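Local structure of hypothetical protein (Staphylococcus aureus subsp. aureus, 2IL5) at residues N8-H13 with V128-R133; K62-D67 with V74-G79; M86-K91 with E107-E112. The protein is of unknown function but belongs to the Activator of Hsp90 ATPase homolog 1-like family, whose helix-grip fold may serve to bind a small ligand or partner protein. All coordinates share one frame; numbering follows the deposited sequence.

Contact 1 of 3, residues N8-H13 with V128-R133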
loop_
_atom_site.group_PDB
_atom_site.type_symbol
_atom_site.label_atom_id
_atom_site.label_comp_id
_atom_site.label_asym_id
_atom_site.label_seq_id
_atom_site.Cartn_x
_atom_site.Cartn_y
_atom_site.Cartn_z
ATOM N N ASN A 8 13.381 -19.401 5.304
ATOM C CA ASN A 8 13.687 -19.606 6.749
ATOM C C ASN A 8 12.415 -20.051 7.478
ATOM O O ASN A 8 11.475 -19.288 7.621
ATOM C CB ASN A 8 14.258 -18.298 7.339
ATOM C CG ASN A 8 14.842 -18.462 8.750
ATOM O OD1 ASN A 8 14.666 -19.495 9.402
ATOM N ND2 ASN A 8 15.529 -17.416 9.231
ATOM N N VAL A 9 12.375 -21.291 7.950
ATOM C CA VAL A 9 11.161 -21.769 8.629
ATOM C C VAL A 9 10.724 -20.859 9.803
ATOM O O VAL A 9 9.594 -20.981 10.289
ATOM C CB VAL A 9 11.239 -23.287 9.032
ATOM C CG1 VAL A 9 12.384 -23.576 10.032
ATOM C CG2 VAL A 9 9.873 -23.795 9.548
ATOM N N GLU A 10 11.591 -19.915 10.198
ATOM C CA GLU A 10 11.452 -19.174 11.461
ATOM C C GLU A 10 10.943 -17.722 11.322
ATOM O O GLU A 10 10.618 -17.076 12.316
ATOM C CB GLU A 10 12.759 -19.260 12.264
ATOM C CG GLU A 10 13.045 -20.680 12.775
ATOM C CD GLU A 10 14.252 -20.775 13.710
ATOM O OE1 GLU A 10 14.712 -19.735 14.231
ATOM O OE2 GLU A 10 14.740 -21.905 13.932
ATOM N N ASN A 11 10.886 -17.232 10.089
ATOM C CA ASN A 11 10.372 -15.910 9.793
ATOM C C ASN A 11 8.863 -15.910 9.917
ATOM O O ASN A 11 8.206 -16.826 9.397
ATOM C CB ASN A 11 10.739 -15.501 8.379
ATOM C CG ASN A 11 12.231 -15.208 8.199
ATOM O OD1 ASN A 11 13.014 -15.135 9.159
ATOM N ND2 ASN A 11 12.625 -15.028 6.942
ATOM N N GLU A 12 8.323 -14.897 10.604
ATOM C CA GLU A 12 6.881 -14.783 10.847
ATOM C C GLU A 12 6.393 -13.509 10.213
ATOM O O GLU A 12 7.189 -12.619 9.926
ATOM C CB GLU A 12 6.548 -14.747 12.345
ATOM C CG GLU A 12 6.958 -15.974 13.109
ATOM C CD GLU A 12 7.080 -15.723 14.613
ATOM O OE1 GLU A 12 6.558 -14.710 15.121
ATOM O OE2 GLU A 12 7.701 -16.557 15.303
ATOM N N HIS A 13 5.073 -13.446 10.020
ATOM C CA HIS A 13 4.410 -12.347 9.370
ATOM C C HIS A 13 3.985 -11.295 10.375
ATOM O O HIS A 13 3.583 -11.616 11.474
ATOM C CB HIS A 13 3.154 -12.849 8.653
ATOM C CG HIS A 13 3.431 -13.774 7.500
ATOM N ND1 HIS A 13 3.824 -13.322 6.254
ATOM C CD2 HIS A 13 3.313 -15.117 7.388
ATOM C CE1 HIS A 13 3.973 -14.352 5.441
ATOM N NE2 HIS A 13 3.662 -15.451 6.100
ATOM N N VAL A 128 8.672 -10.834 8.429
ATOM C CA VAL A 128 9.829 -10.201 9.097
ATOM C C VAL A 128 11.015 -11.181 9.367
ATOM O O VAL A 128 10.879 -12.295 9.829
ATOM C CB VAL A 128 9.453 -9.087 10.177
ATOM C CG1 VAL A 128 7.989 -9.124 10.547
ATOM C CG2 VAL A 128 10.431 -9.009 11.417
ATOM N N GLU A 129 12.182 -10.763 8.940
ATOM C CA GLU A 129 13.328 -11.642 9.011
ATOM C C GLU A 129 13.818 -11.743 10.455
ATOM O O GLU A 129 13.948 -10.728 11.176
ATOM C CB GLU A 129 14.429 -11.173 8.081
ATOM C CG GLU A 129 15.129 -12.303 7.371
ATOM C CD GLU A 129 14.485 -12.665 6.031
ATOM O OE1 GLU A 129 13.220 -12.697 5.958
ATOM O OE2 GLU A 129 15.247 -12.932 5.055
ATOM N N LYS A 130 14.059 -12.979 10.863
ATOM C CA LYS A 130 14.603 -13.217 12.175
ATOM C C LYS A 130 16.117 -13.107 12.085
ATOM O O LYS A 130 16.733 -13.585 11.142
ATOM C CB LYS A 130 14.140 -14.562 12.726
ATOM C CG LYS A 130 14.303 -14.659 14.255
ATOM C CD LYS A 130 13.855 -16.012 14.728
ATOM C CE LYS A 130 13.694 -15.981 16.179
ATOM N NZ LYS A 130 13.482 -17.381 16.571
ATOM N N GLU A 131 16.703 -12.362 13.002
ATOM C CA GLU A 131 18.147 -12.189 12.981
ATOM C C GLU A 131 18.873 -13.301 13.737
ATOM O O GLU A 131 18.319 -13.929 14.615
ATOM C CB GLU A 131 18.473 -10.772 13.472
ATOM C CG GLU A 131 17.816 -9.691 12.541
ATOM C CD GLU A 131 18.039 -8.248 12.984
ATOM O OE1 GLU A 131 17.161 -7.395 12.672
ATOM O OE2 GLU A 131 19.071 -7.948 13.644
ATOM N N ARG A 132 20.111 -13.559 13.335
ATOM C CA ARG A 132 21.030 -14.449 14.038
ATOM C C ARG A 132 21.006 -14.288 15.564
ATOM O O ARG A 132 21.247 -13.188 16.075
ATOM C CB ARG A 132 22.429 -14.193 13.554
ATOM C CG ARG A 132 22.673 -14.658 12.128
ATOM C CD ARG A 132 24.134 -14.479 11.787
ATOM N NE ARG A 132 24.375 -14.766 10.383
ATOM C CZ ARG A 132 25.531 -14.558 9.757
ATOM N NH1 ARG A 132 26.571 -14.060 10.392
ATOM N NH2 ARG A 132 25.646 -14.876 8.491
ATOM N N ARG A 133 20.717 -15.395 16.276
ATOM C CA ARG A 133 20.844 -15.470 17.743
ATOM C C ARG A 133 19.809 -14.630 18.508
ATOM O O ARG A 133 19.970 -14.338 19.704
ATOM C CB ARG A 133 22.286 -15.161 18.185
ATOM C CG ARG A 133 23.359 -16.061 17.502
ATOM C CD ARG A 133 24.785 -15.518 17.689
ATOM N NE ARG A 133 24.697 -14.458 18.673
ATOM C CZ ARG A 133 24.849 -13.155 18.476
ATOM N NH1 ARG A 133 25.207 -12.624 17.311
ATOM N NH2 ARG A 133 24.616 -12.381 19.513
HETATM O O HOH W 1 15.680 -19.092 16.405
#
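At one end of the sheet, on the surface, near the start of edge strand 12-22, E12 meets V128 from the end region of strand 118-128, and the chain start is pinned to the run leading into the long C-terminal helix. The backbone link is V128 N to E12 O at 2.8 Å, with a nearly straight N-H.

One step further out, the side chain of N11 takes over from the main chain. Its CG stands anti to the carbonyl carbon (chi1 -70°), which carries the amide across to the other segment. OD1 there accepts from K130 N at 2.9 Å; the donor sits above the carbonyl plane, 44° out of it. CB of the same asparagine packs on V128 O at 3.5 Å. The E129 chain bends at chi2 and brings its carboxylate across the N11 amide, the two planes 22° apart, at an angle too poor for a hydrogen bond.

K130 runs out fully extended and crosses the E10 side chain. Its NZ lies 3.5 Å from E10 OE1, a long salt bridge. A water bridges the pair, giving a hydrogen to E10 OE1 at 2.5 Å and accepting one from K130 NZ at 2.8 Å. E10 sits within a type I turn from N8 to N11.

Helix 136-166 ties down the same end: Y139 OH bonds to both E12 N and V128 O, and K143 pairs with the E12 carboxylate. All this is consistent with the helix-grip fold of Bet v 1-like proteins, in which an antiparallel sheet wraps a long C-terminal helix.

Contact 2 of 3, residues K62-D67 with V74-G79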
loop_
_atom_site.group_PDB
_atom_site.type_symbol
_atom_site.label_atom_id
_atom_site.label_comp_id
_atom_site.label_asym_id
_atom_site.label_seq_id
_atom_site.Cartn_x
_atom_site.Cartn_y
_atom_site.Cartn_z
ATOM N N LYS A 62 2.139 -5.759 -14.102
ATOM C CA LYS A 62 3.188 -5.202 -13.250
ATOM C C LYS A 62 3.046 -3.704 -13.002
ATOM O O LYS A 62 2.539 -2.964 -13.852
ATOM C CB LYS A 62 4.558 -5.506 -13.857
ATOM C CG LYS A 62 5.737 -4.910 -13.043
ATOM C CD LYS A 62 7.103 -5.200 -13.666
ATOM C CE LYS A 62 8.156 -4.322 -13.033
ATOM N NZ LYS A 62 9.460 -4.478 -13.742
ATOM N N TYR A 63 3.490 -3.253 -11.831
ATOM C CA TYR A 63 3.706 -1.843 -11.622
ATOM C C TYR A 63 5.128 -1.628 -11.116
ATOM O O TYR A 63 5.710 -2.501 -10.445
ATOM C CB TYR A 63 2.652 -1.199 -10.698
ATOM C CG TYR A 63 2.807 -1.609 -9.257
ATOM C CD1 TYR A 63 2.150 -2.737 -8.751
ATOM C CD2 TYR A 63 3.656 -0.893 -8.406
ATOM C CE1 TYR A 63 2.325 -3.125 -7.425
ATOM C CE2 TYR A 63 3.851 -1.268 -7.100
ATOM C CZ TYR A 63 3.181 -2.376 -6.596
ATOM O OH TYR A 63 3.394 -2.736 -5.279
ATOM N N ARG A 64 5.692 -0.467 -11.479
ATOM C CA ARG A 64 7.032 -0.095 -11.052
ATOM C C ARG A 64 7.133 1.397 -10.680
ATOM O O ARG A 64 6.961 2.274 -11.529
ATOM C CB ARG A 64 8.040 -0.456 -12.131
ATOM C CG ARG A 64 9.438 -0.243 -11.694
ATOM C CD ARG A 64 10.403 -0.498 -12.832
ATOM N NE ARG A 64 11.787 -0.488 -12.345
ATOM C CZ ARG A 64 12.619 0.522 -12.541
ATOM N NH1 ARG A 64 13.854 0.480 -12.070
ATOM N NH2 ARG A 64 12.205 1.581 -13.221
ATOM N N ILE A 65 7.396 1.663 -9.403
ATOM C CA ILE A 65 7.504 3.027 -8.880
ATOM C C ILE A 65 8.944 3.275 -8.423
ATOM O O ILE A 65 9.511 2.486 -7.645
ATOM C CB ILE A 65 6.535 3.256 -7.702
ATOM C CG1 ILE A 65 5.086 3.040 -8.166
ATOM C CG2 ILE A 65 6.785 4.631 -7.071
ATOM C CD1 ILE A 65 4.023 3.046 -7.079
ATOM N N VAL A 66 9.530 4.357 -8.953
ATOM C CA VAL A 66 10.855 4.847 -8.551
ATOM C C VAL A 66 10.684 6.209 -7.844
ATOM O O VAL A 66 10.173 7.163 -8.414
ATOM C CB VAL A 66 11.777 4.962 -9.772
ATOM C CG1 VAL A 66 13.167 5.324 -9.366
ATOM C CG2 VAL A 66 11.775 3.649 -10.566
ATOM N N ASP A 67 11.068 6.266 -6.578
ATOM C CA ASP A 67 10.822 7.418 -5.732
ATOM C C ASP A 67 12.159 7.989 -5.277
ATOM O O ASP A 67 13.016 7.250 -4.753
ATOM C CB ASP A 67 9.972 7.036 -4.511
ATOM C CG ASP A 67 9.471 8.259 -3.744
ATOM O OD1 ASP A 67 8.780 9.118 -4.342
ATOM O OD2 ASP A 67 9.763 8.370 -2.541
ATOM N N VAL A 74 17.549 6.363 -4.329
ATOM C CA VAL A 74 16.269 6.010 -4.917
ATOM C C VAL A 74 15.648 4.832 -4.157
ATOM O O VAL A 74 16.357 3.989 -3.577
ATOM C CB VAL A 74 16.461 5.767 -6.461
ATOM C CG1 VAL A 74 15.452 4.840 -7.043
ATOM C CG2 VAL A 74 16.490 7.101 -7.222
ATOM N N ASN A 75 14.319 4.836 -4.112
ATOM C CA ASN A 75 13.508 3.700 -3.702
ATOM C C ASN A 75 12.814 3.136 -4.919
ATOM O O ASN A 75 12.119 3.876 -5.617
ATOM C CB ASN A 75 12.420 4.138 -2.724
ATOM C CG ASN A 75 12.587 3.526 -1.379
ATOM O OD1 ASN A 75 13.554 3.835 -0.652
ATOM N ND2 ASN A 75 11.650 2.600 -1.025
ATOM N N VAL A 76 12.990 1.824 -5.148
ATOM C CA VAL A 76 12.274 1.104 -6.208
ATOM C C VAL A 76 11.215 0.180 -5.586
ATOM O O VAL A 76 11.493 -0.627 -4.699
ATOM C CB VAL A 76 13.239 0.324 -7.170
ATOM C CG1 VAL A 76 12.453 -0.338 -8.278
ATOM C CG2 VAL A 76 14.298 1.253 -7.756
ATOM N N ILE A 77 9.987 0.353 -6.035
ATOM C CA ILE A 77 8.887 -0.392 -5.540
ATOM C C ILE A 77 8.233 -1.023 -6.763
ATOM O O ILE A 77 7.848 -0.337 -7.717
ATOM C CB ILE A 77 7.895 0.495 -4.736
ATOM C CG1 ILE A 77 8.626 1.265 -3.637
ATOM C CG2 ILE A 77 6.707 -0.310 -4.181
ATOM C CD1 ILE A 77 8.761 2.797 -3.889
ATOM N N GLU A 78 8.143 -2.348 -6.737
ATOM C CA GLU A 78 7.559 -3.123 -7.831
ATOM C C GLU A 78 6.636 -4.173 -7.279
ATOM O O GLU A 78 6.833 -4.654 -6.182
ATOM C CB GLU A 78 8.644 -3.847 -8.617
ATOM C CG GLU A 78 9.541 -2.951 -9.415
ATOM C CD GLU A 78 10.496 -3.766 -10.246
ATOM O OE1 GLU A 78 11.038 -4.771 -9.706
ATOM O OE2 GLU A 78 10.703 -3.408 -11.433
ATOM N N GLY A 79 5.663 -4.578 -8.084
ATOM C CA GLY A 79 4.777 -5.652 -7.711
ATOM C C GLY A 79 3.793 -5.915 -8.814
ATOM O O GLY A 79 3.933 -5.438 -9.958
#
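Y63 lays its ring over the backbone of G79, with G79 N 3.6 Å above one face and offset toward the rim. The torsion chi1 of 72° sets CG between the backbone N and the carbonyl carbon, turning the ring across the neighbouring strand; G79 has no side chain to meet it. Beyond the glycine, Y63 OH bonds to T93 O, so this one tyrosine spans three strands.

On the other side of the sheet R64 and E78 lie side by side and point the same way, CG to CG 3.5 Å. Their planes are steeply turned, 74° apart: E78 OE2 comes to the guanidinium at its edge, in plane, and the bond from R64 NE is weak at 3.2 Å. The stronger grip comes from K62, whose extended chain brings NZ to 2.8 Å from E78 OE2, meeting it from above the carboxylate plane. R64 NH2 goes on to E52, carrying the charge network into strand 50-55.

These strands form an antiparallel beta hairpin in the Bet v 1-like sheet, with paired backbone bonds at Y63-G79, I65-I77 and D67-N75. I65 and I77 share the Y63 side; CG2 of I65 meets CD1 of I77 at 4.2 Å, and the I77 side chain lies about 5 Å from a sodium ion. On the R64 side V66 crosses V74 tightly, CG1 to CG1 3.3 Å. D67 turns its OD1 to the hydroxyls of T45 and T49.

Contact 3 of 3, residues M86-K91 with E107-E112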
loop_
_atom_site.group_PDB
_atom_site.type_symbol
_atom_site.label_atom_id
_atom_site.label_comp_id
_atom_site.label_asym_id
_atom_site.label_seq_id
_atom_site.Cartn_x
_atom_site.Cartn_y
_atom_site.Cartn_z
HETATM N N MSE A 86 -13.787 -4.166 -9.963
HETATM C CA MSE A 86 -14.273 -2.789 -10.084
HETATM C C MSE A 86 -15.083 -2.233 -8.925
HETATM O O MSE A 86 -16.159 -2.749 -8.613
HETATM C CB MSE A 86 -15.110 -2.647 -11.333
HETATM C CG MSE A 86 -15.395 -1.193 -11.663
HETATM SE SE MSE A 86 -16.841 -0.948 -12.918
HETATM C CE MSE A 86 -16.322 -2.208 -14.340
ATOM N N ASP A 87 -14.536 -1.164 -8.322
ATOM C CA ASP A 87 -15.105 -0.408 -7.187
ATOM C C ASP A 87 -15.195 -1.264 -5.939
ATOM O O ASP A 87 -15.854 -0.892 -4.974
ATOM C CB ASP A 87 -16.498 0.203 -7.527
ATOM C CG ASP A 87 -16.459 1.132 -8.698
ATOM O OD1 ASP A 87 -15.380 1.672 -9.017
ATOM O OD2 ASP A 87 -17.527 1.357 -9.309
ATOM N N GLU A 88 -14.518 -2.407 -5.938
ATOM C CA GLU A 88 -14.785 -3.416 -4.920
ATOM C C GLU A 88 -13.533 -3.980 -4.240
ATOM O O GLU A 88 -13.499 -4.157 -3.015
ATOM C CB GLU A 88 -15.624 -4.552 -5.534
ATOM C CG GLU A 88 -16.082 -5.572 -4.539
ATOM C CD GLU A 88 -16.879 -6.727 -5.146
ATOM O OE1 GLU A 88 -17.489 -6.553 -6.238
ATOM O OE2 GLU A 88 -16.910 -7.806 -4.499
ATOM N N TYR A 89 -12.501 -4.279 -5.013
ATOM C CA TYR A 89 -11.435 -5.081 -4.434
ATOM C C TYR A 89 -10.194 -5.020 -5.229
ATOM O O TYR A 89 -10.201 -5.248 -6.437
ATOM C CB TYR A 89 -11.892 -6.540 -4.233
ATOM C CG TYR A 89 -10.918 -7.479 -3.532
ATOM C CD1 TYR A 89 -10.456 -7.227 -2.238
ATOM C CD2 TYR A 89 -10.517 -8.672 -4.148
ATOM C CE1 TYR A 89 -9.555 -8.115 -1.589
ATOM C CE2 TYR A 89 -9.648 -9.569 -3.514
ATOM C CZ TYR A 89 -9.173 -9.281 -2.242
ATOM O OH TYR A 89 -8.324 -10.188 -1.634
ATOM N N VAL A 90 -9.126 -4.686 -4.522
ATOM C CA VAL A 90 -7.780 -4.809 -5.049
ATOM C C VAL A 90 -6.937 -5.759 -4.149
ATOM O O VAL A 90 -6.854 -5.569 -2.932
ATOM C CB VAL A 90 -7.066 -3.406 -5.179
ATOM C CG1 VAL A 90 -5.654 -3.574 -5.730
ATOM C CG2 VAL A 90 -7.850 -2.450 -6.053
ATOM N N LYS A 91 -6.388 -6.803 -4.765
ATOM C CA LYS A 91 -5.302 -7.620 -4.206
ATOM C C LYS A 91 -4.049 -7.398 -5.054
ATOM O O LYS A 91 -4.056 -7.590 -6.279
ATOM C CB LYS A 91 -5.652 -9.097 -4.178
ATOM C CG LYS A 91 -4.622 -10.012 -3.500
ATOM C CD LYS A 91 -5.168 -11.489 -3.574
ATOM C CE LYS A 91 -4.201 -12.581 -3.103
ATOM N NZ LYS A 91 -3.358 -12.077 -1.924
ATOM N N GLU A 107 -4.376 -6.500 0.546
ATOM C CA GLU A 107 -5.764 -6.806 0.134
ATOM C C GLU A 107 -6.634 -5.688 0.671
ATOM O O GLU A 107 -6.636 -5.436 1.860
ATOM C CB GLU A 107 -6.219 -8.157 0.628
ATOM C CG GLU A 107 -5.360 -9.286 0.070
ATOM C CD GLU A 107 -5.632 -10.648 0.635
ATOM O OE1 GLU A 107 -6.365 -10.776 1.636
ATOM O OE2 GLU A 107 -5.120 -11.641 0.036
ATOM N N VAL A 108 -7.305 -4.972 -0.228
ATOM C CA VAL A 108 -8.073 -3.818 0.163
ATOM C C VAL A 108 -9.489 -3.900 -0.452
ATOM O O VAL A 108 -9.657 -4.027 -1.663
ATOM C CB VAL A 108 -7.322 -2.453 -0.130
ATOM C CG1 VAL A 108 -7.064 -2.272 -1.607
ATOM C CG2 VAL A 108 -8.127 -1.242 0.450
ATOM N N GLU A 109 -10.499 -3.851 0.420
ATOM C CA GLU A 109 -11.873 -3.903 -0.003
ATOM C C GLU A 109 -12.608 -2.569 0.227
ATOM O O GLU A 109 -12.412 -1.915 1.246
ATOM C CB GLU A 109 -12.587 -5.071 0.682
ATOM C CG GLU A 109 -13.611 -5.722 -0.240
ATOM C CD GLU A 109 -14.287 -6.952 0.330
ATOM O OE1 GLU A 109 -13.887 -7.457 1.410
ATOM O OE2 GLU A 109 -15.219 -7.434 -0.352
ATOM N N PHE A 110 -13.458 -2.205 -0.745
ATOM C CA PHE A 110 -14.245 -0.965 -0.747
ATOM C C PHE A 110 -15.753 -1.277 -0.638
ATOM O O PHE A 110 -16.297 -1.993 -1.478
ATOM C CB PHE A 110 -13.944 -0.162 -2.028
ATOM C CG PHE A 110 -12.481 -0.040 -2.326
ATOM C CD1 PHE A 110 -11.860 -0.914 -3.220
ATOM C CD2 PHE A 110 -11.699 0.904 -1.666
ATOM C CE1 PHE A 110 -10.474 -0.848 -3.463
ATOM C CE2 PHE A 110 -10.327 0.984 -1.909
ATOM C CZ PHE A 110 -9.715 0.114 -2.811
ATOM N N PHE A 111 -16.413 -0.789 0.406
ATOM C CA PHE A 111 -17.859 -0.961 0.569
ATOM C C PHE A 111 -18.565 0.377 0.527
ATOM O O PHE A 111 -18.087 1.351 1.111
ATOM C CB PHE A 111 -18.197 -1.633 1.903
ATOM C CG PHE A 111 -17.692 -3.039 2.024
ATOM C CD1 PHE A 111 -16.376 -3.290 2.446
ATOM C CD2 PHE A 111 -18.533 -4.123 1.736
ATOM C CE1 PHE A 111 -15.902 -4.596 2.556
ATOM C CE2 PHE A 111 -18.063 -5.450 1.866
ATOM C CZ PHE A 111 -16.747 -5.677 2.288
ATOM N N GLU A 112 -19.703 0.428 -0.158
ATOM C CA GLU A 112 -20.555 1.628 -0.143
ATOM C C GLU A 112 -21.290 1.707 1.190
ATOM O O GLU A 112 -21.853 0.711 1.652
ATOM C CB GLU A 112 -21.568 1.572 -1.273
ATOM C CG GLU A 112 -21.883 2.916 -1.923
ATOM C CD GLU A 112 -22.440 2.754 -3.333
ATOM O OE1 GLU A 112 -22.436 1.589 -3.825
ATOM O OE2 GLU A 112 -22.878 3.782 -3.933
#
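E107 meets both Y89 and K91 as strand 104-112 runs antiparallel to strand 89-94. Its chain stretches out beside K91, the two pointing the same way, and K91 bends only at its last torsion (chi4 36°) to bring NZ 2.7 Å from E107 OE2. The ammonium takes the anti lone pair, the one turned away from the other oxygen. Y89 flanks the same glutamate: its OH approaches E107 CG at 3.5 Å, and ring and carboxylate planes stand 64° apart.

V108 carries the central backbone pair. V108 N donates to V90 O at 2.8 Å and V90 N returns the bond to V108 O at 3.0 Å. Their side chains point to the opposite side from the charges, CG1 of V108 against CB of V90, and W33 and M120 pack on V108 there.

E109 comes back to the Y89 side. Its CG sits 3.2 Å from E88 O, and the carboxylates of the two glutamates stand near each other, OE2 to OE2 4.5 Å.

F110 N closes the pairing by donating to E88 O at 3.0 Å. The donor lies above the carbonyl plane, 45° out of it. Toward the other neighbour, strand 74-85, E88 and Y89 form a classic beta bulge opposite V85. The F110 ring turns its edge to E88 C, Y89 N and V90 CG2, and meets W33 edge-to-face beside helix 26-32.

The hairpin thus keeps its two sides chemically apart. V90, V108 and F110 pack against W33 and helix 26-32, while the other side combines the Y89 ring with charged groups: the K91-E107 bridge is attractive, whereas E88 and E109 probably repel each other mildly, an effect that solvent would weaken.

In the fold
All three contacts belong to one antiparallel sheet but to different parts of it. Contact 1 is a surface contact at one end, joining edge strand 12-22 to the loop before helix 136-166 through one backbone bond, an asparagine-to-backbone bond and a water-bridged salt bridge. Contacts 2 and 3 are partly buried hairpins with regular backbone pairing; their strands 74-85 and 89-94 are neighbours, and the nearest atoms of the two contacts lie about 8 Å apart. Contact 3 puts its charges and its valines on different sides, whereas contact 2 mixes polar and apolar residues on both; contact 2 looks toward loops and a sodium ion, contact 3 toward helix 26-32. Contact 1 spans 114 intervening residues, which include both hairpins.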